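Local coordinates for quinonprotein alcohol dehydrogenase-like protein (Bacteroides thetaiotaomicron VPI-5482, PDB 4R5O) that is of unknown function but binds calcium and joins an immunoglobulin-like beta-sandwich to a seven-bladed beta-propeller, at residues 144-148 and 421-427; 188-193 and 225-231; 274-278 and 318-324; 315-319 and 342-346. All coordinates share one frame; numbering follows the deposited sequence.

Contact 1 of 4, residues 144-148 and 421-427; sequences ANIIH and SQILFNN
Gln422 reaches across to Ile146 and, in the one of its two modelled conformers described here, donates from NE2 to the carbonyl O of Ile146. That bond is 2.7 Å long and almost straight, 175° at the hydrogen. The acceptor lies in the plane of the carboxamide, whereas NE2 is tilted from the plane of the Ile146 carbonyl. The other branch of the amide, OE1, rests beside Ile146 CB at 3.4 Å. Because CG of Gln422 is anti to its backbone N (chi1 -175°) and the chain stays extended, the amide spans the gap between two backbones that do not pair directly. Beyond it, Ile146 and Leu424 cross at about a right angle, with Ile146 CG2 3.9 Å from Leu424 CD1. With an alanine in place of Ile146, CG1, CG2 and CD1 are gone and a gap would probably open against the methyls of Leu424, while Gln422 would keep its bond to the backbone O. His148 adds its CB against Leu424 CD2, 4.1 Å away, and turns its ring toward the C terminus, where Asn427 O sits at the ring edge, 3.4 Å from CE1. A water in the ring plane bonds His148 ND1 at 3.0 Å and weakly links it to Phe425 N. Asn426 OD1 is hydrogen-bonded to Ser101 and accepts from Asn427 ND2. Phe153 meets the His148 ring edge to face, and Phe112, Val107 and Leu155 close round Ile146. Strand 422-424 pairs with strand 103-108, the ring closure of the propeller, while strand 143-149 heads the next blade and pairs with strand 152-158.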
loop_
_atom_site.group_PDB
_atom_site.type_symbol
_atom_site.label_atom_id
_atom_site.label_comp_id
_atom_site.label_asym_id
_atom_site.label_seq_id
_atom_site.Cartn_x
_atom_site.Cartn_y
_atom_site.Cartn_z
ATOM N N ALA A 144 2.440 -0.840 8.978
ATOM C CA ALA A 144 2.734 -0.542 7.586
ATOM C C ALA A 144 2.313 0.879 7.308
ATOM O O ALA A 144 1.127 1.203 7.380
ATOM C CB ALA A 144 2.032 -1.523 6.665
ATOM N N ASN A 145 3.283 1.738 7.060
ATOM C CA ASN A 145 3.065 3.155 6.811
ATOM C C ASN A 145 3.547 3.424 5.389
ATOM O O ASN A 145 4.735 3.266 5.106
ATOM C CB ASN A 145 3.799 3.977 7.907
ATOM C CG ASN A 145 3.563 3.411 9.325
ATOM O OD1 ASN A 145 2.527 3.675 9.953
ATOM N ND2 ASN A 145 4.481 2.545 9.829
ATOM N N ILE A 146 2.607 3.683 4.472
ATOM C CA ILE A 146 2.893 3.868 3.036
ATOM C C ILE A 146 2.469 5.246 2.544
ATOM O O ILE A 146 1.356 5.706 2.833
ATOM C CB ILE A 146 2.171 2.776 2.178
ATOM C CG1 ILE A 146 2.515 1.355 2.675
ATOM C CG2 ILE A 146 2.431 2.959 0.675
ATOM C CD1 ILE A 146 1.852 0.229 2.036
ATOM N N ILE A 147 3.333 5.855 1.728
ATOM C CA ILE A 147 3.070 7.128 1.062
ATOM C C ILE A 147 3.256 6.913 -0.434
ATOM O O ILE A 147 4.290 6.421 -0.886
ATOM C CB ILE A 147 3.917 8.301 1.604
ATOM C CG1 ILE A 147 3.428 8.652 3.033
ATOM C CG2 ILE A 147 3.809 9.544 0.647
ATOM C CD1 ILE A 147 4.216 9.474 3.718
ATOM N N HIS A 148 2.199 7.213 -1.177
ATOM C CA HIS A 148 2.172 7.146 -2.608
ATOM C C HIS A 148 2.641 8.515 -3.129
ATOM O O HIS A 148 1.933 9.525 -2.996
ATOM C CB HIS A 148 0.769 6.733 -3.093
ATOM C CG HIS A 148 0.639 6.599 -4.582
ATOM N ND1 HIS A 148 -0.602 6.526 -5.182
ATOM C CD2 HIS A 148 1.592 6.559 -5.548
ATOM C CE1 HIS A 148 -0.366 6.438 -6.482
ATOM N NE2 HIS A 148 0.936 6.441 -6.746
ATOM N N SER A 421 -5.242 -1.632 6.543
ATOM C CA SER A 421 -4.673 -0.442 7.187
ATOM C C SER A 421 -4.682 0.789 6.279
ATOM O O SER A 421 -4.652 1.925 6.784
ATOM C CB SER A 421 -3.239 -0.719 7.624
ATOM O OG SER A 421 -2.430 -1.163 6.547
ATOM N N GLN A 422 -4.711 0.562 4.954
ATOM C CA GLN A 422 -4.646 1.611 3.951
ATOM C C GLN A 422 -5.140 1.127 2.590
ATOM O O GLN A 422 -5.037 -0.051 2.311
ATOM C CB GLN A 422 -3.183 2.031 3.859
ATOM C CG GLN A 422 -2.908 3.181 2.960
ATOM C CD GLN A 422 -1.532 3.615 3.186
ATOM O OE1 GLN A 422 -0.777 2.957 3.888
ATOM N NE2 GLN A 422 -1.194 4.748 2.619
ATOM N N ILE A 423 -5.651 2.049 1.753
ATOM C CA ILE A 423 -6.154 1.879 0.390
ATOM C C ILE A 423 -5.330 2.783 -0.501
ATOM O O ILE A 423 -5.118 3.947 -0.172
ATOM C CB ILE A 423 -7.693 2.166 0.308
ATOM C CG1 ILE A 423 -8.463 1.104 1.120
ATOM C CG2 ILE A 423 -8.191 2.231 -1.172
ATOM C CD1 ILE A 423 -9.842 1.269 1.169
ATOM N N LEU A 424 -4.847 2.243 -1.618
ATOM C CA LEU A 424 -3.967 2.939 -2.567
ATOM C C LEU A 424 -4.441 2.781 -3.988
ATOM O O LEU A 424 -5.045 1.759 -4.297
ATOM C CB LEU A 424 -2.536 2.356 -2.448
ATOM C CG LEU A 424 -1.836 2.515 -1.105
ATOM C CD1 LEU A 424 -0.816 1.435 -0.890
ATOM C CD2 LEU A 424 -1.266 3.929 -0.911
ATOM N N PHE A 425 -4.115 3.762 -4.863
ATOM C CA PHE A 425 -4.398 3.696 -6.304
ATOM C C PHE A 425 -3.062 3.518 -7.051
ATOM O O PHE A 425 -2.018 3.825 -6.471
ATOM C CB PHE A 425 -5.181 4.926 -6.791
ATOM C CG PHE A 425 -6.485 5.111 -6.039
ATOM C CD1 PHE A 425 -7.592 4.312 -6.317
ATOM C CD2 PHE A 425 -6.604 6.083 -5.046
ATOM C CE1 PHE A 425 -8.783 4.475 -5.605
ATOM C CE2 PHE A 425 -7.799 6.243 -4.342
ATOM C CZ PHE A 425 -8.875 5.431 -4.623
ATOM N N ASN A 426 -3.076 2.989 -8.309
ATOM C CA ASN A 426 -1.826 2.763 -9.035
ATOM C C ASN A 426 -1.414 3.989 -9.843
ATOM O O ASN A 426 -0.331 3.992 -10.431
ATOM C CB ASN A 426 -1.951 1.557 -9.958
ATOM C CG ASN A 426 -2.529 1.762 -11.333
ATOM O OD1 ASN A 426 -3.437 2.554 -11.562
ATOM N ND2 ASN A 426 -2.034 0.975 -12.276
ATOM N N ASN A 427 -2.293 5.013 -9.888
ATOM C CA ASN A 427 -2.138 6.270 -10.634
ATOM C C ASN A 427 -2.269 7.485 -9.691
ATOM O O ASN A 427 -2.898 7.364 -8.610
ATOM C CB ASN A 427 -3.197 6.357 -11.781
ATOM C CG ASN A 427 -4.661 6.270 -11.331
ATOM O OD1 ASN A 427 -5.379 7.279 -11.258
ATOM N ND2 ASN A 427 -5.150 5.067 -11.014
ATOM O OXT ASN A 427 -1.767 8.571 -10.053
HETATM O O HOH W 1 -3.048 6.575 -3.482
#

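Contact 2 of 4, residues 188-193 and 225-231; sequences SGLTIL and CFYNSII
Thr191 and Ser229 point their hydroxyls at each other across the gap between two blades, OG1 to OG 2.6 Å, and either could be the donor. Thr191 OG1 is set beside its backbone N (chi1 -46°), which sends CG2 the other way, toward Ile231 CD1 at 3.8 Å. The same OG1 lies at the edge of the Phe226 ring, close to its plane, 3.8 Å from CD2. Leu193 and Ile231 lie roughly perpendicular and touch through Leu193 CD2 and Ile231 CD1, 3.8 Å apart. At the opposite end Ser188 OG approaches Cys225 SG to 3.5 Å, and that sulfur also rests on one face of the Tyr227 ring. Gly189 CA lies 3.3 Å from Phe226 O, which any side chain there would hit. Strands 189-192 and 228-231, 9° apart, open successive propeller blades, too distant to pair directly. One water donates to Leu190 O at 3.2 Å and Ser229 O at 3.1 Å, and also bonds Ser229 OG. A second bonds Ser188 O and, weakly, Leu190 N and Tyr227 O. The two hydroxyls thus pair with each other and waters bond facing carbonyls, beside an apolar patch of Leu193, Ile231 and the Thr191 methyl.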
loop_
_atom_site.group_PDB
_atom_site.type_symbol
_atom_site.label_atom_id
_atom_site.label_comp_id
_atom_site.label_asym_id
_atom_site.label_seq_id
_atom_site.Cartn_x
_atom_site.Cartn_y
_atom_site.Cartn_z
ATOM N N SER A 188 7.686 4.314 12.878
ATOM C CA SER A 188 6.396 4.238 12.195
ATOM C C SER A 188 5.952 5.588 11.562
ATOM O O SER A 188 4.826 5.671 11.054
ATOM C CB SER A 188 5.324 3.774 13.175
ATOM O OG SER A 188 5.178 4.679 14.252
ATOM N N GLY A 189 6.814 6.606 11.585
ATOM C CA GLY A 189 6.482 7.906 11.015
ATOM C C GLY A 189 7.175 8.120 9.696
ATOM O O GLY A 189 8.399 8.093 9.639
ATOM N N LEU A 190 6.407 8.297 8.615
ATOM C CA LEU A 190 6.975 8.499 7.279
ATOM C C LEU A 190 6.444 9.812 6.638
ATOM O O LEU A 190 5.242 10.108 6.681
ATOM C CB LEU A 190 6.666 7.292 6.352
ATOM C CG LEU A 190 7.273 7.313 4.917
ATOM C CD1 LEU A 190 8.806 7.346 4.960
ATOM C CD2 LEU A 190 6.768 6.170 4.074
ATOM N N THR A 191 7.367 10.572 6.025
ATOM C CA THR A 191 7.130 11.815 5.299
ATOM C C THR A 191 7.928 11.787 4.013
ATOM O O THR A 191 9.085 11.400 4.047
ATOM C CB THR A 191 7.503 13.060 6.171
ATOM O OG1 THR A 191 6.976 12.960 7.494
ATOM C CG2 THR A 191 7.051 14.369 5.552
ATOM N N ILE A 192 7.331 12.156 2.891
ATOM C CA ILE A 192 8.064 12.275 1.635
ATOM C C ILE A 192 8.147 13.795 1.369
ATOM O O ILE A 192 7.097 14.456 1.226
ATOM C CB ILE A 192 7.474 11.426 0.452
ATOM C CG1 ILE A 192 8.066 9.970 0.443
ATOM C CG2 ILE A 192 7.911 12.044 -0.888
ATOM C CD1 ILE A 192 7.996 9.122 1.612
ATOM N N LEU A 193 9.397 14.344 1.413
ATOM C CA LEU A 193 9.655 15.778 1.268
ATOM C C LEU A 193 9.553 16.216 -0.179
ATOM O O LEU A 193 8.977 17.278 -0.459
ATOM C CB LEU A 193 11.048 16.168 1.818
ATOM C CG LEU A 193 11.397 15.776 3.271
ATOM C CD1 LEU A 193 12.807 16.212 3.636
ATOM C CD2 LEU A 193 10.458 16.370 4.237
ATOM N N CYS A 225 7.786 10.941 17.079
ATOM C CA CYS A 225 7.233 10.339 15.892
ATOM C C CYS A 225 6.239 11.280 15.209
ATOM O O CYS A 225 5.373 11.847 15.875
ATOM C CB CYS A 225 6.557 9.015 16.262
ATOM S SG CYS A 225 5.976 8.068 14.835
ATOM N N PHE A 226 6.318 11.392 13.867
ATOM C CA PHE A 226 5.293 12.133 13.140
ATOM C C PHE A 226 4.269 11.099 12.722
ATOM O O PHE A 226 4.440 10.459 11.679
ATOM C CB PHE A 226 5.818 12.977 11.943
ATOM C CG PHE A 226 6.963 13.956 12.085
ATOM C CD1 PHE A 226 7.436 14.332 13.342
ATOM C CD2 PHE A 226 7.548 14.535 10.958
ATOM C CE1 PHE A 226 8.520 15.213 13.471
ATOM C CE2 PHE A 226 8.594 15.463 11.087
ATOM C CZ PHE A 226 9.095 15.769 12.342
ATOM N N TYR A 227 3.238 10.875 13.551
ATOM C CA TYR A 227 2.180 9.887 13.256
ATOM C C TYR A 227 1.516 10.270 11.971
ATOM O O TYR A 227 1.177 9.401 11.188
ATOM C CB TYR A 227 1.168 9.770 14.408
ATOM C CG TYR A 227 1.829 9.277 15.679
ATOM C CD1 TYR A 227 2.267 7.959 15.793
ATOM C CD2 TYR A 227 2.073 10.141 16.741
ATOM C CE1 TYR A 227 2.915 7.510 16.941
ATOM C CE2 TYR A 227 2.713 9.698 17.895
ATOM C CZ TYR A 227 3.120 8.378 17.993
ATOM O OH TYR A 227 3.762 7.925 19.113
ATOM N N ASN A 228 1.423 11.584 11.714
ATOM C CA ASN A 228 0.901 12.198 10.499
ATOM C C ASN A 228 1.653 13.447 10.226
ATOM O O ASN A 228 2.030 14.151 11.165
ATOM C CB ASN A 228 -0.601 12.489 10.596
ATOM C CG ASN A 228 -1.430 11.286 10.871
ATOM O OD1 ASN A 228 -1.735 10.496 9.981
ATOM N ND2 ASN A 228 -1.693 11.072 12.141
ATOM N N SER A 229 1.883 13.724 8.950
ATOM C CA SER A 229 2.613 14.901 8.479
ATOM C C SER A 229 2.161 15.263 7.064
ATOM O O SER A 229 1.402 14.507 6.450
ATOM C CB SER A 229 4.122 14.665 8.532
ATOM O OG SER A 229 4.500 13.508 7.810
ATOM N N ILE A 230 2.578 16.446 6.578
ATOM C CA ILE A 230 2.263 16.970 5.250
ATOM C C ILE A 230 3.278 18.040 4.911
ATOM O O ILE A 230 3.844 18.659 5.820
ATOM C CB ILE A 230 0.799 17.510 5.166
ATOM C CG1 ILE A 230 0.287 17.572 3.698
ATOM C CG2 ILE A 230 0.612 18.837 5.936
ATOM C CD1 ILE A 230 -1.164 17.855 3.471
ATOM N N ILE A 231 3.528 18.249 3.603
ATOM C CA ILE A 231 4.375 19.333 3.132
ATOM C C ILE A 231 3.435 20.473 2.777
ATOM O O ILE A 231 2.459 20.259 2.050
ATOM C CB ILE A 231 5.341 18.956 1.972
ATOM C CG1 ILE A 231 6.140 17.672 2.245
ATOM C CG2 ILE A 231 6.247 20.128 1.585
ATOM C CD1 ILE A 231 6.966 17.603 3.475
HETATM O O HOH W 2 3.057 7.582 9.105
HETATM O O HOH W 3 3.157 12.115 5.432
#

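Contact 3 of 4, residues 274-278 and 318-324; sequences QKQKI and PAKGPYH
Lys320 CB lies over one face of the Gln276 carboxamide, 3.6 Å from OE1, while the Pro318 ring slants in from the other side near the NE2 end, its CB 3.7 Å from NE2. Pro322 CG sits over the centre of one Tyr323 ring face, and the His324 ring meets that of Tyr227 steeply, planes at about 75°, with a hydrogen bond between ND1 and OH. Both segments link propeller blades, each leading from the outer strand of one to the inner strand of the next. At its NE2 end the Gln276 amide makes a weak bond to Ala319 O, 3.3 Å, and another weak one to Lys277 O. Lys277 runs out extended and puts NZ 2.7 Å from His324 O, above the carbonyl plane by 55° and so not on a lone pair. Ser326 O takes a second bond from this ammonium group, and the Tyr227 ring touches Lys277 near CE. If a methionine stood in place of Lys277, the carbonyls of His324 and Ser326 would probably be left without their common donor. Lys320, extended to CE, bends at chi4 (56°), bringing NZ to a weak 3.5 Å bond with Gly321 O.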
loop_
_atom_site.group_PDB
_atom_site.type_symbol
_atom_site.label_atom_id
_atom_site.label_comp_id
_atom_site.label_asym_id
_atom_site.label_seq_id
_atom_site.Cartn_x
_atom_site.Cartn_y
_atom_site.Cartn_z
ATOM N N GLN A 274 -3.633 19.019 20.087
ATOM C CA GLN A 274 -3.988 17.671 19.674
ATOM C C GLN A 274 -3.738 16.711 20.835
ATOM O O GLN A 274 -2.728 16.818 21.541
ATOM C CB GLN A 274 -3.215 17.263 18.420
ATOM C CG GLN A 274 -3.597 18.108 17.196
ATOM C CD GLN A 274 -2.851 17.741 15.947
ATOM O OE1 GLN A 274 -1.686 17.306 15.983
ATOM N NE2 GLN A 274 -3.473 18.024 14.809
ATOM N N LYS A 275 -4.714 15.832 21.084
ATOM C CA LYS A 275 -4.657 14.841 22.159
ATOM C C LYS A 275 -4.860 13.437 21.581
ATOM O O LYS A 275 -5.192 12.506 22.312
ATOM C CB LYS A 275 -5.707 15.150 23.243
ATOM C CG LYS A 275 -5.543 16.496 23.945
ATOM C CD LYS A 275 -6.604 16.683 25.014
ATOM C CE LYS A 275 -6.453 17.994 25.742
ATOM N NZ LYS A 275 -7.506 18.165 26.778
ATOM N N GLN A 276 -4.660 13.287 20.258
ATOM C CA GLN A 276 -4.825 12.032 19.515
ATOM C C GLN A 276 -4.179 12.100 18.126
ATOM O O GLN A 276 -3.800 13.180 17.663
ATOM C CB GLN A 276 -6.330 11.690 19.340
ATOM C CG GLN A 276 -7.070 12.668 18.398
ATOM C CD GLN A 276 -8.416 12.182 17.969
ATOM O OE1 GLN A 276 -9.316 11.960 18.788
ATOM N NE2 GLN A 276 -8.597 12.066 16.662
ATOM N N LYS A 277 -4.154 10.955 17.422
ATOM C CA LYS A 277 -3.683 10.889 16.052
ATOM C C LYS A 277 -4.704 11.455 15.130
ATOM O O LYS A 277 -5.856 11.001 15.139
ATOM C CB LYS A 277 -3.357 9.457 15.623
ATOM C CG LYS A 277 -2.275 8.777 16.387
ATOM C CD LYS A 277 -1.994 7.476 15.735
ATOM C CE LYS A 277 -0.960 6.715 16.504
ATOM N NZ LYS A 277 -0.541 5.499 15.772
ATOM N N ILE A 278 -4.299 12.444 14.338
ATOM C CA ILE A 278 -5.137 13.047 13.300
ATOM C C ILE A 278 -4.190 13.520 12.185
ATOM O O ILE A 278 -3.062 13.947 12.441
ATOM C CB ILE A 278 -6.110 14.160 13.792
ATOM C CG1 ILE A 278 -7.136 14.595 12.699
ATOM C CG2 ILE A 278 -5.385 15.323 14.379
ATOM C CD1 ILE A 278 -8.055 13.487 12.079
ATOM N N PRO A 318 -13.876 13.256 17.461
ATOM C CA PRO A 318 -13.314 12.504 16.323
ATOM C C PRO A 318 -12.954 11.080 16.684
ATOM O O PRO A 318 -12.609 10.813 17.833
ATOM C CB PRO A 318 -12.051 13.277 15.951
ATOM C CG PRO A 318 -11.940 14.404 16.914
ATOM C CD PRO A 318 -12.889 14.189 18.031
ATOM N N ALA A 319 -13.040 10.161 15.698
ATOM C CA ALA A 319 -12.657 8.758 15.848
ATOM C C ALA A 319 -11.186 8.668 16.195
ATOM O O ALA A 319 -10.386 9.483 15.746
ATOM C CB ALA A 319 -12.964 7.983 14.583
ATOM N N LYS A 320 -10.851 7.727 17.043
ATOM C CA LYS A 320 -9.526 7.539 17.620
ATOM C C LYS A 320 -9.279 6.055 17.918
ATOM O O LYS A 320 -10.226 5.293 18.117
ATOM C CB LYS A 320 -9.483 8.392 18.927
ATOM C CG LYS A 320 -8.375 8.120 19.930
ATOM C CD LYS A 320 -8.493 8.934 21.214
ATOM C CE LYS A 320 -7.476 8.564 22.288
ATOM N NZ LYS A 320 -6.055 8.632 21.878
ATOM N N GLY A 321 -8.005 5.675 17.932
ATOM C CA GLY A 321 -7.504 4.372 18.365
ATOM C C GLY A 321 -6.886 4.570 19.751
ATOM O O GLY A 321 -6.442 5.688 20.063
ATOM N N PRO A 322 -6.840 3.559 20.655
ATOM C CA PRO A 322 -6.302 3.843 22.013
ATOM C C PRO A 322 -4.754 3.819 22.109
ATOM O O PRO A 322 -4.177 4.631 22.843
ATOM C CB PRO A 322 -6.893 2.727 22.878
ATOM C CG PRO A 322 -7.277 1.635 21.922
ATOM C CD PRO A 322 -7.338 2.171 20.525
ATOM N N TYR A 323 -4.096 2.904 21.367
ATOM C CA TYR A 323 -2.663 2.630 21.428
ATOM C C TYR A 323 -1.812 3.442 20.435
ATOM O O TYR A 323 -2.331 4.008 19.476
ATOM C CB TYR A 323 -2.456 1.140 21.110
ATOM C CG TYR A 323 -3.570 0.227 21.593
ATOM C CD1 TYR A 323 -3.716 -0.075 22.946
ATOM C CD2 TYR A 323 -4.425 -0.401 20.689
ATOM C CE1 TYR A 323 -4.721 -0.938 23.392
ATOM C CE2 TYR A 323 -5.412 -1.293 21.120
ATOM C CZ TYR A 323 -5.562 -1.554 22.475
ATOM O OH TYR A 323 -6.536 -2.426 22.913
ATOM N N HIS A 324 -0.477 3.444 20.666
ATOM C CA HIS A 324 0.572 4.044 19.818
ATOM C C HIS A 324 0.575 3.401 18.432
ATOM O O HIS A 324 1.003 4.024 17.452
ATOM C CB HIS A 324 1.960 3.860 20.496
ATOM C CG HIS A 324 3.146 3.941 19.561
ATOM N ND1 HIS A 324 3.709 5.156 19.198
ATOM C CD2 HIS A 324 3.822 2.950 18.924
ATOM C CE1 HIS A 324 4.692 4.866 18.353
ATOM N NE2 HIS A 324 4.800 3.553 18.156
#

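Contact 4 of 4, residues 315-319 and 342-346; sequences NFQPA and LVSTD
Leu342 meets the edge of the Phe316 ring, its CD1 lying near the ring plane 3.5 Å from CZ, and the two side chains cross at a slant. Val343 follows with two contacts: its carbonyl O accepts from Ala319 N at 2.9 Å, an angle of 167° at the hydrogen, and its CG1 packs on Ala319 CB at 3.7 Å. Ser344 turns its side chain largely away, yet its CB comes within 3.6 Å of Phe316 CD1, and its CA lies 3.3 Å from Gln317 O in a CH...O contact. Phe316 has its CG between the backbone N and the carbonyl carbon (chi1 66°), which brings the ring against Leu342 and Ser344; it also stacks on Tyr350. Thr345 N then donates to Gln317 O at 2.8 Å, and its CG2 rests on Gln317 CB, 3.7 Å away. These two backbone bonds make a single beta bridge, joining the link that leaves strand 309-314 to the end of strand 339-343 in the next blade. Pro318 and Ser344 form a non-hydrogen-bonded pair: the bonds are made by the residues on either side, so a proline, lacking an N-H, fits this position, and the buried Phe316 and Leu342 add an apolar contact beside them.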
loop_
_atom_site.group_PDB
_atom_site.type_symbol
_atom_site.label_atom_id
_atom_site.label_comp_id
_atom_site.label_asym_id
_atom_site.label_seq_id
_atom_site.Cartn_x
_atom_site.Cartn_y
_atom_site.Cartn_z
ATOM N N ASN A 315 -19.589 19.717 16.752
ATOM C CA ASN A 315 -20.199 19.161 17.958
ATOM C C ASN A 315 -20.218 17.614 17.922
ATOM O O ASN A 315 -21.280 16.987 18.065
ATOM C CB ASN A 315 -21.627 19.716 18.120
ATOM C CG ASN A 315 -22.524 19.522 16.908
ATOM O OD1 ASN A 315 -22.094 19.655 15.742
ATOM N ND2 ASN A 315 -23.809 19.263 17.165
ATOM N N PHE A 316 -19.037 16.992 17.752
ATOM C CA PHE A 316 -18.850 15.535 17.736
ATOM C C PHE A 316 -17.394 15.287 18.024
ATOM O O PHE A 316 -16.549 16.108 17.673
ATOM C CB PHE A 316 -19.326 14.834 16.436
ATOM C CG PHE A 316 -18.546 15.170 15.190
ATOM C CD1 PHE A 316 -17.350 14.511 14.893
ATOM C CD2 PHE A 316 -19.021 16.115 14.292
ATOM C CE1 PHE A 316 -16.628 14.814 13.733
ATOM C CE2 PHE A 316 -18.305 16.409 13.126
ATOM C CZ PHE A 316 -17.112 15.761 12.857
ATOM N N GLN A 317 -17.108 14.169 18.672
ATOM C CA GLN A 317 -15.765 13.769 19.033
ATOM C C GLN A 317 -15.149 13.012 17.857
ATOM O O GLN A 317 -15.846 12.181 17.273
ATOM C CB GLN A 317 -15.836 12.916 20.313
ATOM C CG GLN A 317 -14.586 12.965 21.182
ATOM C CD GLN A 317 -14.270 14.291 21.853
ATOM O OE1 GLN A 317 -15.116 15.183 22.017
ATOM N NE2 GLN A 317 -13.016 14.441 22.238
ATOM N N PRO A 318 -13.876 13.256 17.461
ATOM C CA PRO A 318 -13.314 12.504 16.323
ATOM C C PRO A 318 -12.954 11.080 16.684
ATOM O O PRO A 318 -12.609 10.813 17.833
ATOM C CB PRO A 318 -12.051 13.277 15.951
ATOM C CG PRO A 318 -11.940 14.404 16.914
ATOM C CD PRO A 318 -12.889 14.189 18.031
ATOM N N ALA A 319 -13.040 10.161 15.698
ATOM C CA ALA A 319 -12.657 8.758 15.848
ATOM C C ALA A 319 -11.186 8.668 16.195
ATOM O O ALA A 319 -10.386 9.483 15.746
ATOM C CB ALA A 319 -12.964 7.983 14.583
ATOM N N LEU A 342 -14.935 13.181 7.374
ATOM C CA LEU A 342 -14.291 12.898 8.657
ATOM C C LEU A 342 -15.201 11.969 9.468
ATOM O O LEU A 342 -16.405 11.929 9.230
ATOM C CB LEU A 342 -13.902 14.173 9.456
ATOM C CG LEU A 342 -14.933 15.205 9.944
ATOM C CD1 LEU A 342 -14.256 16.216 10.826
ATOM C CD2 LEU A 342 -15.597 15.970 8.806
ATOM N N VAL A 343 -14.592 11.152 10.356
ATOM C CA VAL A 343 -15.247 10.104 11.155
ATOM C C VAL A 343 -15.405 10.508 12.616
ATOM O O VAL A 343 -14.432 10.889 13.263
ATOM C CB VAL A 343 -14.448 8.782 11.097
ATOM C CG1 VAL A 343 -15.262 7.628 11.683
ATOM C CG2 VAL A 343 -14.012 8.452 9.680
ATOM N N SER A 344 -16.619 10.354 13.144
ATOM C CA SER A 344 -16.909 10.599 14.544
ATOM C C SER A 344 -16.559 9.346 15.337
ATOM O O SER A 344 -16.445 8.249 14.768
ATOM C CB SER A 344 -18.356 11.024 14.754
ATOM O OG SER A 344 -19.259 10.007 14.358
ATOM N N THR A 345 -16.400 9.516 16.662
ATOM C CA THR A 345 -16.016 8.456 17.600
ATOM C C THR A 345 -17.065 7.270 17.630
ATOM O O THR A 345 -16.693 6.188 18.094
ATOM C CB THR A 345 -15.817 9.051 19.010
ATOM O OG1 THR A 345 -15.021 8.171 19.796
ATOM C CG2 THR A 345 -17.119 9.447 19.712
ATOM N N ASP A 346 -18.322 7.461 17.107
ATOM C CA ASP A 346 -19.397 6.452 17.040
ATOM C C ASP A 346 -19.355 5.631 15.715
ATOM O O ASP A 346 -20.028 4.598 15.601
ATOM C CB ASP A 346 -20.800 7.086 17.207
ATOM C CG ASP A 346 -21.030 8.497 16.663
ATOM O OD1 ASP A 346 -20.255 9.425 17.047
ATOM O OD2 ASP A 346 -22.093 8.723 16.028
#

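From the N terminus, the chain first meets 144-148, whose partner 421-427 is the very end of the protein; contact 1 thus closes a loop of most of the propeller and encloses the other three. Within it, contact 2 closes first, joining successive inner strands 189-192 and 228-232. Contact 3 opens afterwards, tying two blade connections, and contact 4 takes up the chain at 315-319, sharing Pro318 and Ala319 with contact 3 before ending at strand 339-343. Contacts 1 and 2 touch where Asn145 and Ile147 pack on Ser188 and Leu190. Contacts 2 and 3 touch through Tyr227.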